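Local coordinates for protein GTP binding regulator (Thermotoga maritima, PDB 1VR8) that is of unknown function but resembles the Ran-binding protein Mog1p in fold and may therefore regulate a GTP-binding protein, at residues L91-P94 against N95-K98. Sequence-based numbering, arbitrary orientation.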
loop_
_atom_site.group_PDB
_atom_site.type_symbol
_atom_site.label_atom_id
_atom_site.label_comp_id
_atom_site.label_asym_id
_atom_site.label_seq_id
_atom_site.Cartn_x
_atom_site.Cartn_y
_atom_site.Cartn_z
ATOM N N LEU A 91 9.244 3.646 10.543
ATOM C CA LEU A 91 10.578 3.270 10.075
ATOM C C LEU A 91 10.867 4.115 8.883
ATOM O O LEU A 91 10.137 4.067 7.920
ATOM C CB LEU A 91 10.585 1.812 9.643
ATOM C CG LEU A 91 11.857 1.332 8.950
ATOM C CD1 LEU A 91 13.001 1.386 9.887
ATOM C CD2 LEU A 91 11.630 -0.108 8.432
ATOM N N ASP A 92 11.903 4.922 8.946
ATOM C CA ASP A 92 12.181 5.910 7.896
ATOM C C ASP A 92 13.653 5.800 7.509
ATOM O O ASP A 92 14.532 6.313 8.201
ATOM C CB ASP A 92 11.868 7.317 8.442
ATOM C CG ASP A 92 11.978 8.424 7.385
ATOM O OD1 ASP A 92 12.407 8.208 6.229
ATOM O OD2 ASP A 92 11.638 9.575 7.737
ATOM N N LEU A 93 13.919 5.096 6.418
ATOM C CA LEU A 93 15.281 4.891 5.952
ATOM C C LEU A 93 15.475 5.662 4.651
ATOM O O LEU A 93 14.510 6.101 4.033
ATOM C CB LEU A 93 15.514 3.383 5.739
ATOM C CG LEU A 93 15.242 2.493 6.940
ATOM C CD1 LEU A 93 15.388 1.021 6.554
ATOM C CD2 LEU A 93 16.233 2.874 8.020
ATOM N N PRO A 94 16.731 5.868 4.244
ATOM C CA PRO A 94 16.914 6.638 3.007
ATOM C C PRO A 94 16.159 6.089 1.819
ATOM O O PRO A 94 15.567 6.856 1.067
ATOM C CB PRO A 94 18.422 6.600 2.791
ATOM C CG PRO A 94 18.982 6.485 4.147
ATOM C CD PRO A 94 18.023 5.591 4.897
ATOM N N ASN A 95 16.121 4.766 1.686
ATOM C CA ASN A 95 15.592 4.149 0.485
ATOM C C ASN A 95 14.304 3.383 0.671
ATOM O O ASN A 95 13.827 2.733 -0.269
ATOM C CB ASN A 95 16.670 3.224 -0.055
ATOM C CG ASN A 95 17.891 3.993 -0.506
ATOM O OD1 ASN A 95 17.805 5.195 -0.834
ATOM N ND2 ASN A 95 19.011 3.326 -0.555
HETATM N N MSE A 96 13.746 3.406 1.884
HETATM C CA MSE A 96 12.446 2.823 2.108
HETATM C C MSE A 96 11.872 3.291 3.412
HETATM O O MSE A 96 12.594 3.716 4.288
HETATM C CB MSE A 96 12.474 1.278 2.114
HETATM C CG MSE A 96 13.498 0.712 2.992
HETATM SE SE MSE A 96 12.997 -1.168 3.458
HETATM C CE MSE A 96 11.564 -0.734 4.763
ATOM N N GLY A 97 10.556 3.171 3.542
ATOM C CA GLY A 97 9.892 3.535 4.766
ATOM C C GLY A 97 8.591 2.792 4.954
ATOM O O GLY A 97 7.962 2.349 3.979
ATOM N N LYS A 98 8.190 2.670 6.212
ATOM C CA LYS A 98 6.938 2.075 6.582
ATOM C C LYS A 98 6.433 2.767 7.847
ATOM O O LYS A 98 7.203 2.989 8.772
ATOM C CB LYS A 98 7.127 0.587 6.877
ATOM C CG LYS A 98 5.837 -0.112 7.300
ATOM C CD LYS A 98 6.103 -1.581 7.665
ATOM C CE LYS A 98 4.815 -2.285 8.070
ATOM N NZ LYS A 98 4.990 -3.751 8.351
#
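Leu91 N gives its hydrogen to Lys98 O over 2.8 Å in an almost straight bond (171° at the hydrogen). Lys98 N returns a bond of 2.9 Å to Leu91 O, closing the antiparallel hydrogen-bonded pair. Gly97 CA, one residue before Lys98, adds a weaker, bent CH...O contact to Leu91 O at 3.2 Å; Gly97 itself faces Asp92 in a non-hydrogen-bonded pair. Nearer the bend, Leu93 N reaches Met96 O at 2.9 Å, a more bent bond (147°). The side chain of Met96, a selenomethionine, rises off the sheet on the face of Leu91 and Lys98 and leans toward Leu91. Its CG lies 4.0 Å from Leu93 CD1, the two side chains alongside each other and pointing the same way. A turn about the CG–SE bond (chi3 -75°) brings CE to within 3.7 Å of Leu91 CD2, where the side chains cross at a slant. Lys98 is stretched out away from this small apolar cluster; its NZ bonds to Tyr134 OH and a glycerol. Leu91 and Lys98 line, with Ser89, Val90 and Ser100, a pocket holding an azide ion; both small molecules probably come from the crystallisation liquor. On the other face, Asp92 touches Trp75 and Lys76 of helix 71-79, and Lys72 bonds to Pro94 O. Pro94 and Asn95 are the central residues of a type I beta turn at the tip of the antiparallel beta hairpin of strands 88-92 and 96-103.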